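Local coordinates for lipolytic protein G-D-S-L family (PDB 4Q7Q) that is of unknown function but, as a member of the GDSL lipase/acylhydrolase family with an SGNH-type fold, probably hydrolyses ester bonds, at residues A[132-137]-A[209-214]. Numbering follows the deposited sequence.
Sequences RNDFVY and PAFVNI
Asn133, Asp134 and Phe211 bridge two backbones that stay well apart, the nearest CA atoms, those of Asp134 and Val212, being 8.2 Å from each other, with no hydrogen bond between the segments and 140 Å² buried in all. Residues 210-213 form a 3-10 turn, documented by Val212 N to Pro209 O at 3.1 Å, and from it Phe211 reaches across. The bond leaving its backbone points toward 132-137, and CG, set between the backbone N and the carbonyl carbon (chi1 74°), carries the ring so that CE1 and CZ meet Asn133 and Asp134. The Asn133 amide meets the ring head-on: OD1 lies near the ring plane, 3.4 Å from both Phe211 CZ and CE1, at the edge between them, and the two planes are 55° apart, so this is an edge contact and not a stack. OD1 also accepts a hydrogen bond from Asp134 N at 2.8 Å, in the carbonyl plane but bent (N-H...O 145°), while ND2 is bonded to the carbonyl of Leu186; both ends of the amide are thereby fixed. Replacing Asn133 with alanine would remove the amide, and the Asp134 N-H and Leu186 carbonyl would probably lose these partners. The Asp134 carboxylate passes alongside the ring, oblique to it, OD2 3.6 Å from Phe211 CE1. Though buried, it is well paired, OD1 with the Tyr149 hydroxyl and Gly147 N, OD2 in a salt bridge to Lys193, which probably favours the charged form. Lys193 and Leu195 of strand 193-196 and Tyr206 of strand 203-206 also touch Phe211. This is packing outside the five-stranded parallel sheet, joining the loop after the 193-206 hairpin to loop residues just before strand 135-136, itself paired with 144-145.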
ATOM      1  N   ARG A 132      -2.196   6.786  -5.473  1.00 14.44           N
ATOM      2  CA  ARG A 132      -2.831   7.454  -4.350  1.00 14.71           C
ATOM      3  C   ARG A 132      -3.163   8.878  -4.728  1.00 14.07           C
ATOM      4  O   ARG A 132      -2.377   9.555  -5.400  1.00 15.57           O
ATOM      5  CB  ARG A 132      -1.903   7.438  -3.130  1.00 14.10           C
ATOM      6  CG  ARG A 132      -0.476   7.864  -3.411  1.00 14.05           C
ATOM      7  CD  ARG A 132       0.435   7.649  -2.216  1.00 13.99           C
ATOM      8  NE  ARG A 132       0.195   8.617  -1.148  1.00 13.94           N
ATOM      9  CZ  ARG A 132       0.821   8.602   0.023  1.00 14.07           C
ATOM     10  NH1 ARG A 132       1.718   7.651   0.288  1.00 14.83           N
ATOM     11  NH2 ARG A 132       0.552   9.532   0.929  1.00 15.81           N
ATOM     12  N   ASN A 133      -4.342   9.337  -4.332  1.00 13.98           N
ATOM     13  CA  ASN A 133      -4.646  10.743  -4.525  1.00 15.29           C
ATOM     14  C   ASN A 133      -4.306  11.518  -3.260  1.00 15.23           C
ATOM     15  O   ASN A 133      -3.631  10.979  -2.381  1.00 16.05           O
ATOM     16  CB  ASN A 133      -6.083  10.965  -4.994  1.00 15.89           C
ATOM     17  CG  ASN A 133      -6.171  12.055  -6.032  1.00 15.99           C
ATOM     18  OD1 ASN A 133      -5.558  13.107  -5.875  1.00 16.37           O
ATOM     19  ND2 ASN A 133      -6.903  11.803  -7.113  1.00 18.69           N
ATOM     20  N   ASP A 134      -4.735  12.775  -3.176  1.00 15.24           N
ATOM     21  CA  ASP A 134      -4.469  13.575  -1.983  1.00 17.19           C
ATOM     22  C   ASP A 134      -4.983  12.827  -0.760  1.00 17.51           C
ATOM     23  O   ASP A 134      -6.144  12.428  -0.707  1.00 18.67           O
ATOM     24  CB  ASP A 134      -5.186  14.925  -2.066  1.00 17.86           C
ATOM     25  CG  ASP A 134      -4.544  15.883  -3.050  1.00 18.11           C
ATOM     26  OD1 ASP A 134      -3.583  15.514  -3.754  1.00 18.14           O
ATOM     27  OD2 ASP A 134      -5.023  17.028  -3.111  1.00 19.81           O
ATOM     28  N   PHE A 135      -4.106  12.645   0.218  1.00 15.88           N
ATOM     29  CA  PHE A 135      -4.440  11.942   1.443  1.00 16.31           C
ATOM     30  C   PHE A 135      -4.707  12.928   2.564  1.00 16.01           C
ATOM     31  O   PHE A 135      -3.949  13.878   2.740  1.00 17.43           O
ATOM     32  CB  PHE A 135      -3.269  11.039   1.829  1.00 16.78           C
ATOM     33  CG  PHE A 135      -3.283  10.588   3.266  1.00 16.54           C
ATOM     34  CD1 PHE A 135      -4.268   9.733   3.722  1.00 17.36           C
ATOM     35  CD2 PHE A 135      -2.300  11.006   4.154  1.00 17.03           C
ATOM     36  CE1 PHE A 135      -4.280   9.304   5.043  1.00 16.80           C
ATOM     37  CE2 PHE A 135      -2.301  10.576   5.469  1.00 17.74           C
ATOM     38  CZ  PHE A 135      -3.296   9.726   5.918  1.00 16.79           C
ATOM     39  N   VAL A 136      -5.790  12.715   3.309  1.00 17.00           N
ATOM     40  CA  VAL A 136      -6.036  13.455   4.542  1.00 17.22           C
ATOM     41  C   VAL A 136      -6.403  12.458   5.634  1.00 17.35           C
ATOM     42  O   VAL A 136      -7.362  11.706   5.495  1.00 18.44           O
ATOM     43  CB  VAL A 136      -7.155  14.501   4.384  1.00 17.85           C
ATOM     44  CG1 VAL A 136      -7.277  15.321   5.653  1.00 18.70           C
ATOM     45  CG2 VAL A 136      -6.872  15.410   3.204  1.00 18.51           C
ATOM     46  N   TYR A 137      -5.616  12.430   6.706  1.00 18.11           N
ATOM     47  CA  TYR A 137      -5.815  11.464   7.779  1.00 19.41           C
ATOM     48  C   TYR A 137      -7.143  11.700   8.505  1.00 20.08           C
ATOM     49  O   TYR A 137      -7.414  12.797   8.995  1.00 20.55           O
ATOM     50  CB  TYR A 137      -4.648  11.542   8.768  1.00 19.44           C
ATOM     51  CG  TYR A 137      -4.672  10.495   9.860  1.00 19.84           C
ATOM     52  CD1 TYR A 137      -5.187   9.225   9.624  1.00 20.35           C
ATOM     53  CD2 TYR A 137      -4.177  10.778  11.126  1.00 21.36           C
ATOM     54  CE1 TYR A 137      -5.211   8.267  10.620  1.00 23.12           C
ATOM     55  CE2 TYR A 137      -4.193   9.821  12.131  1.00 23.43           C
ATOM     56  CZ  TYR A 137      -4.716   8.565  11.873  1.00 23.74           C
ATOM     57  OH  TYR A 137      -4.737   7.607  12.863  1.00 25.64           O
ATOM     58  N   PRO A 209      -9.715  16.323 -11.579  1.00 18.14           N
ATOM     59  CA  PRO A 209      -8.541  17.006 -11.029  1.00 17.69           C
ATOM     60  C   PRO A 209      -8.809  18.419 -10.492  1.00 18.46           C
ATOM     61  O   PRO A 209      -7.862  19.085 -10.075  1.00 20.42           O
ATOM     62  CB  PRO A 209      -7.613  17.081 -12.241  1.00 18.54           C
ATOM     63  CG  PRO A 209      -8.552  17.287 -13.373  1.00 19.98           C
ATOM     64  CD  PRO A 209      -9.747  16.421 -13.051  1.00 19.89           C
ATOM     65  N   ALA A 210     -10.037  18.895 -10.485  1.00 18.14           N
ATOM     66  CA  ALA A 210     -10.295  20.232  -9.972  1.00 18.20           C
ATOM     67  C   ALA A 210      -9.725  20.488  -8.593  1.00 18.50           C
ATOM     68  O   ALA A 210      -9.205  21.513  -8.343  1.00 20.40           O
ATOM     69  CB  ALA A 210     -11.808  20.503  -9.964  1.00 18.19           C
ATOM     70  N   PHE A 211      -9.855  19.533  -7.710  1.00 18.19           N
ATOM     71  CA  PHE A 211      -9.443  19.717  -6.337  1.00 19.18           C
ATOM     72  C   PHE A 211      -7.955  19.964  -6.141  1.00 20.54           C
ATOM     73  O   PHE A 211      -7.586  20.481  -5.167  1.00 22.90           O
ATOM     74  CB  PHE A 211     -10.033  18.693  -5.360  1.00 18.36           C
ATOM     75  CG  PHE A 211      -9.449  17.287  -5.421  1.00 17.80           C
ATOM     76  CD1 PHE A 211      -8.129  17.033  -5.149  1.00 18.92           C
ATOM     77  CD2 PHE A 211     -10.266  16.226  -5.640  1.00 16.48           C
ATOM     78  CE1 PHE A 211      -7.653  15.753  -5.174  1.00 19.65           C
ATOM     79  CE2 PHE A 211      -9.794  14.948  -5.651  1.00 16.85           C
ATOM     80  CZ  PHE A 211      -8.482  14.715  -5.406  1.00 18.88           C
ATOM     81  N   VAL A 212      -7.155  19.612  -7.110  1.00 21.04           N
ATOM     82  CA  VAL A 212      -5.727  19.889  -7.029  1.00 22.87           C
ATOM     83  C   VAL A 212      -5.456  21.366  -6.999  1.00 23.22           C
ATOM     84  O   VAL A 212      -4.492  21.778  -6.437  1.00 24.60           O
ATOM     85  CB  VAL A 212      -4.944  19.244  -8.164  1.00 23.35           C
ATOM     86  CG1 VAL A 212      -3.457  19.466  -7.987  1.00 26.16           C
ATOM     87  CG2 VAL A 212      -5.229  17.776  -8.188  1.00 23.86           C
ATOM     88  N   ASN A 213      -6.364  22.149  -7.551  1.00 24.28           N
ATOM     89  CA  ASN A 213      -6.204  23.599  -7.647  1.00 24.69           C
ATOM     90  C   ASN A 213      -6.840  24.390  -6.507  1.00 25.04           C
ATOM     91  O   ASN A 213      -6.751  25.619  -6.481  1.00 28.53           O
ATOM     92  CB  ASN A 213      -6.779  24.106  -8.970  1.00 26.90           C
ATOM     93  CG  ASN A 213      -6.256  23.343 -10.166  1.00 30.88           C
ATOM     94  OD1 ASN A 213      -7.028  22.780 -10.944  1.00 33.29           O
ATOM     95  ND2 ASN A 213      -4.939  23.315 -10.319  1.00 32.20           N
ATOM     96  N   ILE A 214      -7.491  23.698  -5.578  1.00 22.86           N
ATOM     97  CA  ILE A 214      -8.191  24.379  -4.490  1.00 23.02           C
ATOM     98  C   ILE A 214      -7.459  24.121  -3.181  1.00 22.79           C
ATOM     99  O   ILE A 214      -7.200  22.968  -2.833  1.00 25.63           O
ATOM    100  CB  ILE A 214      -9.662  23.901  -4.368  1.00 22.16           C
ATOM    101  CG1 ILE A 214     -10.383  23.987  -5.721  1.00 21.37           C
ATOM    102  CG2 ILE A 214     -10.402  24.714  -3.309  1.00 22.90           C
ATOM    103  CD1 ILE A 214     -10.564  25.404  -6.218  1.00 21.03           C
TER